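Local coordinates for surface glycan binding protein B (Bacteroides ovatus, PDB 6E57), which binds mixed-linkage beta-glucan at the bacterial surface, probably capturing the polysaccharide for use by this human gut symbiont, at residues 42-45 and 51-54; 108-113 and 118-123; 316-321 and 333-338; 350-355 and 363-368. All blocks are in the same frame, centred on the assembly; numbering follows the deposited sequence.

In the fold
The four contacts fall into two pairs at opposite ends of an elongated chain. Interactions 1 and 2 lie in the N-terminal domain with centres about 13 Å apart. They touch directly: the Phe43 ring packs on Ile109, and Phe54 on Glu122 and Gly123, so the loop of interaction 1 rests against the hairpin of interaction 2. Interactions 3 and 4, centres about 10 Å apart, belong to the C-terminal glycan-binding domain. The side chain of Val320 is about 10 Å from a bound glucose unit and that of Met365 about 12 Å, so both contacts lie close to, but not in, the glycan pocket. Some 56 Å separates the centres of interactions 1 and 3.

Interaction 1. Residues 42-45 and 51-54; sequences VFPD and LATF
Phe43 lays its CD1 over the ring of Phe54, close to the middle of one face and 3.4 Å above its plane. The nearest pair is Phe43 CD1 and Phe54 CG at 3.6 Å. With the planes inclined at 46° and the centroids 4.5 Å apart, the pair is neither a parallel stack nor a T-shape but an oblique aromatic contact. Phe43 CG stands anti to the carbonyl carbon (chi1 -71°), which swings the ring to Phe54. Phe43 CB also comes within 3.8 Å of Phe54 CE1, so the base of the side chain joins the contact.

Next to it Pro44 fills the angle between Phe54 and Ala52. Its CD meets Phe54 CD1 at 3.9 Å, while CG approaches Ala52 CB at 3.7 Å. A compact, rigid proline ring suits this place because it packs without a donor N-H to satisfy, and the small Ala52 leaves room for the proline ring beside it; the methyl is also 3.6 Å from Asp45 O. No hydrogen bond joins the segments, so the contact rests on apolar surface.

Further out, strand 118-128 fixes the partner segment: Ala52 and Phe54 both make backbone hydrogen bonds with Leu124. Phe43 in turn reaches Ile109 and Arg121 of the neighbouring hairpin. Residues 42-45 thus form a loop leaving strand 37-40 and lying beside the start of strand 53-58, where the chain turns a corner at Phe54. Strand 53-58, at the edge of its sheet and parallel to strand 118-128, is consistent with an immunoglobulin-like beta-sandwich.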
loop_
_atom_site.group_PDB
_atom_site.type_symbol
_atom_site.label_atom_id
_atom_site.label_comp_id
_atom_site.label_asym_id
_atom_site.label_seq_id
_atom_site.Cartn_x
_atom_site.Cartn_y
_atom_site.Cartn_z
ATOM N N VAL A 42 -8.555 24.012 20.184
ATOM C CA VAL A 42 -8.131 24.327 18.825
ATOM C C VAL A 42 -7.721 23.016 18.146
ATOM O O VAL A 42 -6.869 22.298 18.659
ATOM C CB VAL A 42 -6.976 25.347 18.808
ATOM C CG1 VAL A 42 -6.505 25.633 17.391
ATOM C CG2 VAL A 42 -7.354 26.639 19.520
ATOM N N PHE A 43 -8.344 22.722 16.998
ATOM C CA PHE A 43 -8.105 21.481 16.261
ATOM C C PHE A 43 -7.044 21.714 15.190
ATOM O O PHE A 43 -6.968 22.796 14.612
ATOM C CB PHE A 43 -9.411 20.954 15.662
ATOM C CG PHE A 43 -10.369 20.403 16.688
ATOM C CD1 PHE A 43 -10.247 19.098 17.142
ATOM C CD2 PHE A 43 -11.376 21.198 17.217
ATOM C CE1 PHE A 43 -11.121 18.597 18.097
ATOM C CE2 PHE A 43 -12.247 20.694 18.171
ATOM C CZ PHE A 43 -12.119 19.395 18.608
ATOM N N PRO A 44 -6.187 20.708 14.898
ATOM C CA PRO A 44 -5.165 20.846 13.861
ATOM C C PRO A 44 -5.777 20.929 12.453
ATOM O O PRO A 44 -6.848 20.373 12.210
ATOM C CB PRO A 44 -4.300 19.585 14.023
ATOM C CG PRO A 44 -5.211 18.576 14.697
ATOM C CD PRO A 44 -6.150 19.393 15.558
ATOM N N ASP A 45 -5.086 21.642 11.554
ATOM C CA ASP A 45 -5.487 21.781 10.153
ATOM C C ASP A 45 -5.048 20.530 9.385
ATOM O O ASP A 45 -4.146 19.812 9.820
ATOM C CB ASP A 45 -4.899 23.050 9.524
ATOM C CG ASP A 45 -5.609 24.338 9.916
ATOM O OD1 ASP A 45 -6.681 24.252 10.552
ATOM O OD2 ASP A 45 -5.087 25.420 9.574
ATOM N N LEU A 51 -6.736 14.249 6.246
ATOM C CA LEU A 51 -7.292 14.719 7.521
ATOM C C LEU A 51 -6.252 14.576 8.639
ATOM O O LEU A 51 -5.423 13.664 8.626
ATOM C CB LEU A 51 -8.546 13.908 7.858
ATOM C CG LEU A 51 -9.741 14.108 6.928
ATOM C CD1 LEU A 51 -10.836 13.095 7.232
ATOM C CD2 LEU A 51 -10.279 15.527 7.034
ATOM N N ALA A 52 -6.331 15.486 9.615
ATOM C CA ALA A 52 -5.501 15.460 10.812
ATOM C C ALA A 52 -6.123 14.510 11.841
ATOM O O ALA A 52 -7.263 14.072 11.682
ATOM C CB ALA A 52 -5.363 16.855 11.370
ATOM N N THR A 53 -5.355 14.216 12.896
ATOM C CA THR A 53 -5.772 13.337 13.983
ATOM C C THR A 53 -6.194 14.194 15.184
ATOM O O THR A 53 -5.402 14.988 15.695
ATOM C CB THR A 53 -4.652 12.350 14.332
ATOM O OG1 THR A 53 -4.365 11.614 13.143
ATOM C CG2 THR A 53 -5.010 11.400 15.455
ATOM N N PHE A 54 -7.449 14.021 15.616
ATOM C CA PHE A 54 -8.018 14.763 16.733
ATOM C C PHE A 54 -7.763 14.022 18.048
ATOM O O PHE A 54 -7.571 14.657 19.081
ATOM C CB PHE A 54 -9.518 14.993 16.531
ATOM C CG PHE A 54 -9.892 15.987 15.456
ATOM C CD1 PHE A 54 -8.931 16.732 14.785
ATOM C CD2 PHE A 54 -11.225 16.201 15.139
ATOM C CE1 PHE A 54 -9.296 17.646 13.807
ATOM C CE2 PHE A 54 -11.587 17.120 14.165
ATOM C CZ PHE A 54 -10.622 17.841 13.501
#

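Interaction 2. Residues 108-113 and 118-123; sequences KIEVET and KTSREG. With EDO (1,2-ethanediol), chain H.
A beta hairpin, formed by strands 103-113 and 118-128 of the N-terminal, probably immunoglobulin-like, domain, supplies this contact. The axes of the two segments come within 4.7 Å, at 174°. Ile109 with Arg121 and Val111 with Thr119 are the hydrogen-bonded pairs; Lys108 with Glu122, Glu110 with Ser120 and Glu112 with Lys118 are the non-hydrogen-bonded ones. The straightest bond is Ile109 N to Arg121 O, 2.8 Å long, with 174° at the hydrogen.

The two faces differ in character. Ile109 and Val111, both buried, share one with Thr119 and Arg121. The beta-branched side chains of Ile109 and Val111 suit an extended backbone, and they touch Leu67 and Val69 of strand 63-70, and Val77 and Trp79 of the adjoining strand 75-81. Val111 CB lies 4.1 Å from Thr119 CG2.

On the other face the residues are charged or polar, as befits a surface. Lys108 and Glu122 lie side by side pointing the same way, with CG to CG at 3.7 Å, but the charged ends make only a long salt bridge, and Asn106 hydrogen-bonds both Lys108 NZ and Glu122 OE1. Glu112 and Lys118 likewise run alongside, OE2 to NZ a long 3.7 Å.

The Arg121 side chain folds back, bent at chi2 (-67°), which lets NH1 donate to Ser120 O at 3.2 Å from well above the carbonyl plane rather than toward a lone pair. Its other terminal nitrogen, NH2, makes a weak 3.3 Å hydrogen bond to O2 of a 1,2-ethanediol, probably a crystallisation additive.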
loop_
_atom_site.group_PDB
_atom_site.type_symbol
_atom_site.label_atom_id
_atom_site.label_comp_id
_atom_site.label_asym_id
_atom_site.label_seq_id
_atom_site.Cartn_x
_atom_site.Cartn_y
_atom_site.Cartn_z
ATOM N N LYS A 108 -16.824 13.903 12.731
ATOM C CA LYS A 108 -17.322 15.226 12.350
ATOM C C LYS A 108 -17.978 15.874 13.573
ATOM O O LYS A 108 -18.754 15.227 14.277
ATOM C CB LYS A 108 -18.325 15.141 11.194
ATOM C CG LYS A 108 -17.716 14.909 9.818
ATOM C CD LYS A 108 -18.745 14.737 8.714
ATOM C CE LYS A 108 -18.162 14.186 7.427
ATOM N NZ LYS A 108 -17.815 12.748 7.543
ATOM N N ILE A 109 -17.643 17.148 13.804
ATOM C CA ILE A 109 -18.238 17.980 14.849
ATOM C C ILE A 109 -19.010 19.113 14.165
ATOM O O ILE A 109 -18.408 20.063 13.674
ATOM C CB ILE A 109 -17.159 18.526 15.806
ATOM C CG1 ILE A 109 -16.295 17.403 16.390
ATOM C CG2 ILE A 109 -17.787 19.383 16.897
ATOM C CD1 ILE A 109 -15.057 17.887 17.111
ATOM N N GLU A 110 -20.341 18.990 14.132
ATOM C CA GLU A 110 -21.207 19.977 13.495
ATOM C C GLU A 110 -21.893 20.819 14.574
ATOM O O GLU A 110 -22.649 20.295 15.385
ATOM C CB GLU A 110 -22.225 19.285 12.589
ATOM C CG GLU A 110 -21.586 18.615 11.385
ATOM C CD GLU A 110 -22.536 18.262 10.253
ATOM O OE1 GLU A 110 -23.694 18.742 10.269
ATOM O OE2 GLU A 110 -22.112 17.507 9.353
ATOM N N VAL A 111 -21.602 22.124 14.567
ATOM C CA VAL A 111 -22.196 23.093 15.477
ATOM C C VAL A 111 -23.193 23.943 14.682
ATOM O O VAL A 111 -22.859 24.452 13.615
ATOM C CB VAL A 111 -21.115 23.969 16.140
ATOM C CG1 VAL A 111 -21.716 24.987 17.097
ATOM C CG2 VAL A 111 -20.063 23.127 16.846
ATOM N N GLU A 112 -24.413 24.079 15.215
ATOM C CA GLU A 112 -25.465 24.897 14.611
ATOM C C GLU A 112 -26.081 25.799 15.688
ATOM O O GLU A 112 -26.311 25.364 16.817
ATOM C CB GLU A 112 -26.534 24.010 13.968
ATOM C CG GLU A 112 -27.391 24.739 12.949
ATOM C CD GLU A 112 -28.547 23.925 12.393
ATOM O OE1 GLU A 112 -29.248 23.277 13.195
ATOM O OE2 GLU A 112 -28.742 23.937 11.160
ATOM N N THR A 113 -26.340 27.056 15.319
ATOM C CA THR A 113 -26.995 28.021 16.199
ATOM C C THR A 113 -28.505 27.989 15.930
ATOM O O THR A 113 -28.959 27.349 14.982
ATOM C CB THR A 113 -26.377 29.419 16.051
ATOM O OG1 THR A 113 -26.918 30.240 17.085
ATOM C CG2 THR A 113 -26.631 30.069 14.708
ATOM N N LYS A 118 -23.731 27.861 11.036
ATOM C CA LYS A 118 -23.018 26.633 11.421
ATOM C C LYS A 118 -21.515 26.738 11.119
ATOM O O LYS A 118 -21.096 27.448 10.202
ATOM C CB LYS A 118 -23.630 25.423 10.704
ATOM C CG LYS A 118 -23.676 25.516 9.184
ATOM C CD LYS A 118 -24.497 24.423 8.527
ATOM C CE LYS A 118 -25.989 24.601 8.714
ATOM N NZ LYS A 118 -26.761 23.552 8.007
ATOM N N THR A 119 -20.723 26.014 11.921
ATOM C CA THR A 119 -19.287 25.797 11.713
ATOM C C THR A 119 -18.999 24.304 11.940
ATOM O O THR A 119 -19.806 23.595 12.549
ATOM C CB THR A 119 -18.455 26.741 12.595
ATOM O OG1 THR A 119 -17.104 26.737 12.130
ATOM C CG2 THR A 119 -18.487 26.377 14.064
ATOM N N SER A 120 -17.844 23.836 11.448
ATOM C CA SER A 120 -17.589 22.407 11.274
ATOM C C SER A 120 -16.107 22.076 11.501
ATOM O O SER A 120 -15.233 22.867 11.168
ATOM C CB SER A 120 -18.039 21.974 9.901
ATOM O OG SER A 120 -18.589 20.669 9.937
ATOM N N ARG A 121 -15.852 20.892 12.074
ATOM C CA ARG A 121 -14.514 20.300 12.180
ATOM C C ARG A 121 -14.608 18.823 11.777
ATOM O O ARG A 121 -15.564 18.142 12.147
ATOM C CB ARG A 121 -13.956 20.419 13.603
ATOM C CG ARG A 121 -13.780 21.846 14.109
ATOM C CD ARG A 121 -12.702 22.641 13.389
ATOM N NE ARG A 121 -12.408 23.903 14.064
ATOM C CZ ARG A 121 -13.214 24.965 14.082
ATOM N NH1 ARG A 121 -14.340 24.961 13.388
ATOM N NH2 ARG A 121 -12.897 26.028 14.802
ATOM N N GLU A 122 -13.615 18.344 11.017
ATOM C CA GLU A 122 -13.536 16.946 10.599
ATOM C C GLU A 122 -12.103 16.443 10.813
ATOM O O GLU A 122 -11.153 17.062 10.352
ATOM C CB GLU A 122 -13.960 16.793 9.136
ATOM C CG GLU A 122 -14.167 15.346 8.713
ATOM C CD GLU A 122 -14.340 15.111 7.220
ATOM O OE1 GLU A 122 -14.206 13.946 6.790
ATOM O OE2 GLU A 122 -14.604 16.086 6.489
ATOM N N GLY A 123 -11.966 15.313 11.514
ATOM C CA GLY A 123 -10.665 14.718 11.807
ATOM C C GLY A 123 -10.753 13.214 11.997
ATOM O O GLY A 123 -11.827 12.621 11.888
HETATM C C1 EDO H . -14.773 29.390 12.251
HETATM O O1 EDO H . -15.034 30.785 12.438
HETATM C C2 EDO H . -14.882 28.670 13.593
HETATM O O2 EDO H . -13.920 29.195 14.517
#

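Interaction 3. Residues 316-321 and 333-338; sequences GHHYVS and FGLIPM. With PO4 (phosphate ion), chain K.
His318 and Phe333 meet where strand 317-321 of the C-terminal, glycan-binding beta domain faces the chain returning from the loop that carries Trp322, Asp323, Asp326 and Lys331 of the pocket. The compact part is aromatic: Phe333 turns its edge to the face of His318 in an offset edge-to-face pair, planes at 71° and centroids 5.8 Å apart. His318 CG stands anti to the backbone N (chi1 -175°), which carries the imidazole across to Phe333, while NE2 is engaged with the carbonyl O of Thr332. Beside it Val320 CG2 sits 4.1 Å from Phe333 CB. Phe333 itself is buried, packing edge-to-face with Trp314 and on Val414 and Val417, a fitting place for a large apolar ring.

The outer side is thinner: exposed Leu335 contributes a single methyl, CD1, over the His318 face at 4.0 Å from the ring centroid, a CH-pi contact; Leu335 also touches Trp314. Tyr319, the next residue on the strand, starts away from the partner segment, and its hydroxyl meets a phosphate probably taken from the crystallisation liquor. There OH donates to phosphate O3 at 2.7 Å, with O3 near the plane of the ring at its edge.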
loop_
_atom_site.group_PDB
_atom_site.type_symbol
_atom_site.label_atom_id
_atom_site.label_comp_id
_atom_site.label_asym_id
_atom_site.label_seq_id
_atom_site.Cartn_x
_atom_site.Cartn_y
_atom_site.Cartn_z
ATOM N N GLY A 316 26.609 -14.313 -19.479
ATOM C CA GLY A 316 27.522 -15.436 -19.234
ATOM C C GLY A 316 27.328 -16.067 -17.864
ATOM O O GLY A 316 26.213 -16.140 -17.361
ATOM N N HIS A 317 28.433 -16.542 -17.276
ATOM C CA HIS A 317 28.448 -17.225 -15.980
ATOM C C HIS A 317 29.846 -17.093 -15.359
ATOM O O HIS A 317 30.689 -17.986 -15.507
ATOM C CB HIS A 317 28.010 -18.686 -16.156
ATOM C CG HIS A 317 27.878 -19.442 -14.877
ATOM N ND1 HIS A 317 26.880 -19.172 -13.957
ATOM C CD2 HIS A 317 28.597 -20.466 -14.366
ATOM C CE1 HIS A 317 26.995 -19.994 -12.933
ATOM N NE2 HIS A 317 28.042 -20.797 -13.160
ATOM N N HIS A 318 30.069 -15.971 -14.659
ATOM C CA HIS A 318 31.390 -15.536 -14.218
ATOM C C HIS A 318 31.489 -15.536 -12.685
ATOM O O HIS A 318 30.847 -14.727 -12.021
ATOM C CB HIS A 318 31.686 -14.147 -14.786
ATOM C CG HIS A 318 33.062 -13.671 -14.471
ATOM N ND1 HIS A 318 34.133 -13.925 -15.302
ATOM C CD2 HIS A 318 33.545 -12.982 -13.416
ATOM C CE1 HIS A 318 35.221 -13.403 -14.777
ATOM N NE2 HIS A 318 34.886 -12.819 -13.620
ATOM N N TYR A 319 32.328 -16.429 -12.142
ATOM C CA TYR A 319 32.515 -16.572 -10.701
ATOM C C TYR A 319 33.278 -15.360 -10.161
ATOM O O TYR A 319 34.142 -14.812 -10.851
ATOM C CB TYR A 319 33.266 -17.863 -10.356
ATOM C CG TYR A 319 33.369 -18.125 -8.873
ATOM C CD1 TYR A 319 32.234 -18.373 -8.116
ATOM C CD2 TYR A 319 34.588 -18.093 -8.214
ATOM C CE1 TYR A 319 32.308 -18.599 -6.751
ATOM C CE2 TYR A 319 34.679 -18.315 -6.848
ATOM C CZ TYR A 319 33.534 -18.568 -6.112
ATOM O OH TYR A 319 33.597 -18.785 -4.766
ATOM N N VAL A 320 32.955 -14.976 -8.919
ATOM C CA VAL A 320 33.578 -13.850 -8.224
ATOM C C VAL A 320 34.050 -14.320 -6.844
ATOM O O VAL A 320 33.258 -14.839 -6.064
ATOM C CB VAL A 320 32.598 -12.670 -8.088
ATOM C CG1 VAL A 320 33.220 -11.509 -7.325
ATOM C CG2 VAL A 320 32.076 -12.208 -9.439
ATOM N N SER A 321 35.340 -14.118 -6.551
ATOM C CA SER A 321 35.889 -14.392 -5.227
ATOM C C SER A 321 37.133 -13.538 -4.976
ATOM O O SER A 321 38.126 -13.650 -5.674
ATOM C CB SER A 321 36.205 -15.843 -5.044
ATOM O OG SER A 321 36.929 -16.043 -3.839
ATOM N N PHE A 333 34.375 -9.209 -11.184
ATOM C CA PHE A 333 33.737 -9.121 -12.483
ATOM C C PHE A 333 34.078 -7.758 -13.097
ATOM O O PHE A 333 33.518 -6.748 -12.691
ATOM C CB PHE A 333 32.225 -9.322 -12.359
ATOM C CG PHE A 333 31.448 -9.018 -13.616
ATOM C CD1 PHE A 333 31.284 -9.981 -14.598
ATOM C CD2 PHE A 333 30.898 -7.764 -13.827
ATOM C CE1 PHE A 333 30.582 -9.701 -15.759
ATOM C CE2 PHE A 333 30.196 -7.484 -14.988
ATOM C CZ PHE A 333 30.036 -8.455 -15.951
ATOM N N GLY A 334 35.037 -7.747 -14.034
ATOM C CA GLY A 334 35.262 -6.624 -14.953
ATOM C C GLY A 334 34.317 -6.735 -16.136
ATOM O O GLY A 334 33.105 -6.712 -15.963
ATOM N N LEU A 335 34.875 -6.840 -17.339
ATOM C CA LEU A 335 34.193 -7.423 -18.517
ATOM C C LEU A 335 33.132 -6.492 -19.127
ATOM O O LEU A 335 32.686 -6.753 -20.240
ATOM C CB LEU A 335 33.596 -8.789 -18.155
ATOM C CG LEU A 335 34.611 -9.870 -17.770
ATOM C CD1 LEU A 335 33.942 -11.231 -17.648
ATOM C CD2 LEU A 335 35.755 -9.942 -18.768
ATOM N N ILE A 336 32.734 -5.420 -18.437
ATOM C CA ILE A 336 32.029 -4.325 -19.100
ATOM C C ILE A 336 32.962 -3.120 -19.117
ATOM O O ILE A 336 33.268 -2.558 -18.070
ATOM C CB ILE A 336 30.675 -4.004 -18.440
ATOM C CG1 ILE A 336 29.757 -5.228 -18.402
ATOM C CG2 ILE A 336 30.008 -2.831 -19.147
ATOM C CD1 ILE A 336 28.457 -4.990 -17.675
ATOM N N PRO A 337 33.465 -2.709 -20.302
ATOM C CA PRO A 337 34.433 -1.617 -20.383
ATOM C C PRO A 337 33.824 -0.245 -20.049
ATOM O O PRO A 337 32.610 -0.065 -20.119
ATOM C CB PRO A 337 34.943 -1.681 -21.833
ATOM C CG PRO A 337 33.862 -2.401 -22.606
ATOM C CD PRO A 337 33.161 -3.302 -21.613
ATOM N N MET A 338 34.699 0.704 -19.696
ATOM C CA MET A 338 34.329 2.045 -19.227
ATOM C C MET A 338 33.481 2.793 -20.268
ATOM O O MET A 338 32.575 3.549 -19.893
ATOM C CB MET A 338 35.580 2.880 -18.937
ATOM C CG MET A 338 36.347 2.416 -17.720
ATOM S SD MET A 338 37.834 3.401 -17.412
ATOM C CE MET A 338 37.106 4.979 -16.976
HETATM P P PO4 K . 37.539 -19.652 -3.761
HETATM O O1 PO4 K . 37.800 -19.736 -2.274
HETATM O O2 PO4 K . 38.495 -18.664 -4.385
HETATM O O3 PO4 K . 36.121 -19.196 -4.009
HETATM O O4 PO4 K . 37.745 -21.021 -4.371
#

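Interaction 4. Residues 350-355 and 363-368; sequences LKVVYS and HKMQLA. With EDO (1,2-ethanediol), chain I.
The Tyr354 ring has the sulfur of Met365 over one face, 3.7 Å above the plane and offset toward the rim. SD is 4.0 Å from the ring centroid and 19° off the normal, a Met-aromatic contact in which the polarisable sulfur meets the pi surface; the two side chains cross at about a right angle. Phe381 adds an edge-to-face partner for the same tyrosine. Met365 bends at its last torsion (chi3 -66°), folding CE back to 4.2 Å from Val352 CG1, so that one flexible side chain serves two neighbours.

These residues belong to strands in two facing layers of a beta-sandwich: strand 350-355 and strand 364-368 run at 165°, their axes approaching to 10.1 Å, a spacing bridged by side chains alone. Further along, Val352 CG2 and Leu367 CD2 approach tip to tip at 4.1 Å. Leu350 crosses over the same Leu367 methyl, CD2 to CD2. Branched aliphatic residues suit this buried interior, and Phe405 and Cys407 of strand 405-409 continue the packing around Leu367. From here the chain of strand 364-369 runs on to Tyr371 and Trp372 of the glycan pocket, while Gln366, on the other face of that strand, donates NE2 to Ala376 O.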
loop_
_atom_site.group_PDB
_atom_site.type_symbol
_atom_site.label_atom_id
_atom_site.label_comp_id
_atom_site.label_asym_id
_atom_site.label_seq_id
_atom_site.Cartn_x
_atom_site.Cartn_y
_atom_site.Cartn_z
ATOM N N LEU A 350 20.597 0.064 -13.538
ATOM C CA LEU A 350 21.452 -1.088 -13.778
ATOM C C LEU A 350 20.879 -2.272 -12.995
ATOM O O LEU A 350 20.390 -2.091 -11.881
ATOM C CB LEU A 350 22.883 -0.767 -13.334
ATOM C CG LEU A 350 23.947 -1.777 -13.759
ATOM C CD1 LEU A 350 24.290 -1.624 -15.231
ATOM C CD2 LEU A 350 25.202 -1.627 -12.918
ATOM N N LYS A 351 20.930 -3.463 -13.606
ATOM C CA LYS A 351 20.475 -4.712 -12.997
ATOM C C LYS A 351 21.576 -5.763 -13.157
ATOM O O LYS A 351 22.080 -5.954 -14.250
ATOM C CB LYS A 351 19.181 -5.197 -13.658
ATOM C CG LYS A 351 18.658 -6.545 -13.171
ATOM C CD LYS A 351 17.504 -7.093 -13.990
ATOM C CE LYS A 351 16.227 -6.292 -13.832
ATOM N NZ LYS A 351 15.129 -6.826 -14.675
ATOM N N VAL A 352 21.933 -6.429 -12.056
ATOM C CA VAL A 352 22.877 -7.540 -12.069
ATOM C C VAL A 352 22.140 -8.801 -11.609
ATOM O O VAL A 352 21.712 -8.870 -10.453
ATOM C CB VAL A 352 24.095 -7.261 -11.168
ATOM C CG1 VAL A 352 25.093 -8.411 -11.209
ATOM C CG2 VAL A 352 24.775 -5.950 -11.525
ATOM N N VAL A 353 21.987 -9.773 -12.519
ATOM C CA VAL A 353 21.431 -11.086 -12.194
ATOM C C VAL A 353 22.580 -11.976 -11.704
ATOM O O VAL A 353 23.533 -12.218 -12.442
ATOM C CB VAL A 353 20.702 -11.727 -13.392
ATOM C CG1 VAL A 353 20.089 -13.075 -13.030
ATOM C CG2 VAL A 353 19.646 -10.800 -13.975
ATOM N N TYR A 354 22.460 -12.461 -10.465
ATOM C CA TYR A 354 23.518 -13.210 -9.793
ATOM C C TYR A 354 22.967 -14.569 -9.348
ATOM O O TYR A 354 21.774 -14.703 -9.106
ATOM C CB TYR A 354 24.072 -12.415 -8.606
ATOM C CG TYR A 354 23.056 -12.107 -7.534
ATOM C CD1 TYR A 354 22.261 -10.972 -7.602
ATOM C CD2 TYR A 354 22.876 -12.956 -6.453
ATOM C CE1 TYR A 354 21.312 -10.694 -6.630
ATOM C CE2 TYR A 354 21.940 -12.686 -5.468
ATOM C CZ TYR A 354 21.153 -11.553 -5.557
ATOM O OH TYR A 354 20.230 -11.290 -4.589
ATOM N N SER A 355 23.848 -15.568 -9.255
ATOM C CA SER A 355 23.491 -16.873 -8.723
ATOM C C SER A 355 24.571 -17.336 -7.740
ATOM O O SER A 355 25.724 -16.932 -7.834
ATOM C CB SER A 355 23.260 -17.884 -9.821
ATOM O OG SER A 355 24.413 -18.035 -10.634
ATOM N N HIS A 363 27.969 -16.103 0.868
ATOM C CA HIS A 363 27.721 -15.344 -0.363
ATOM C C HIS A 363 27.550 -13.851 -0.047
ATOM O O HIS A 363 26.557 -13.452 0.578
ATOM C CB HIS A 363 26.502 -15.907 -1.106
ATOM C CG HIS A 363 26.343 -17.382 -0.966
ATOM N ND1 HIS A 363 27.021 -18.275 -1.765
ATOM C CD2 HIS A 363 25.599 -18.121 -0.117
ATOM C CE1 HIS A 363 26.700 -19.502 -1.415
ATOM N NE2 HIS A 363 25.829 -19.437 -0.410
ATOM N N LYS A 364 28.519 -13.043 -0.501
ATOM C CA LYS A 364 28.489 -11.588 -0.383
ATOM C C LYS A 364 28.868 -10.957 -1.730
ATOM O O LYS A 364 29.805 -11.417 -2.381
ATOM C CB LYS A 364 29.463 -11.116 0.700
ATOM C CG LYS A 364 28.995 -11.317 2.132
ATOM C CD LYS A 364 29.702 -10.416 3.123
ATOM C CE LYS A 364 29.189 -10.562 4.541
ATOM N NZ LYS A 364 29.527 -11.884 5.124
ATOM N N MET A 365 28.141 -9.899 -2.119
ATOM C CA MET A 365 28.446 -9.116 -3.322
ATOM C C MET A 365 28.346 -7.618 -3.012
ATOM O O MET A 365 27.681 -7.210 -2.060
ATOM C CB MET A 365 27.493 -9.455 -4.474
ATOM C CG MET A 365 26.096 -8.875 -4.312
ATOM S SD MET A 365 25.004 -9.251 -5.710
ATOM C CE MET A 365 25.810 -8.338 -7.026
ATOM N N GLN A 366 29.019 -6.814 -3.842
ATOM C CA GLN A 366 28.913 -5.355 -3.818
ATOM C C GLN A 366 29.238 -4.813 -5.216
ATOM O O GLN A 366 30.177 -5.275 -5.865
ATOM C CB GLN A 366 29.851 -4.755 -2.765
ATOM C CG GLN A 366 29.640 -3.260 -2.539
ATOM C CD GLN A 366 30.643 -2.633 -1.597
ATOM O OE1 GLN A 366 31.795 -3.046 -1.520
ATOM N NE2 GLN A 366 30.210 -1.606 -0.885
ATOM N N LEU A 367 28.439 -3.844 -5.675
ATOM C CA LEU A 367 28.743 -3.081 -6.884
ATOM C C LEU A 367 29.704 -1.954 -6.500
ATOM O O LEU A 367 29.467 -1.249 -5.524
ATOM C CB LEU A 367 27.453 -2.520 -7.486
ATOM C CG LEU A 367 26.683 -3.465 -8.403
ATOM C CD1 LEU A 367 26.246 -4.714 -7.660
ATOM C CD2 LEU A 367 25.484 -2.757 -9.016
ATOM N N ALA A 368 30.784 -1.802 -7.271
ATOM C CA ALA A 368 31.841 -0.865 -6.936
ATOM C C ALA A 368 32.507 -0.328 -8.204
ATOM O O ALA A 368 32.261 -0.812 -9.310
ATOM C CB ALA A 368 32.852 -1.536 -6.042
HETATM C C1 EDO I . 32.327 0.387 1.758
HETATM O O1 EDO I . 30.915 0.590 1.594
HETATM C C2 EDO I . 33.016 0.380 0.393
HETATM O O2 EDO I . 33.448 1.702 0.035
#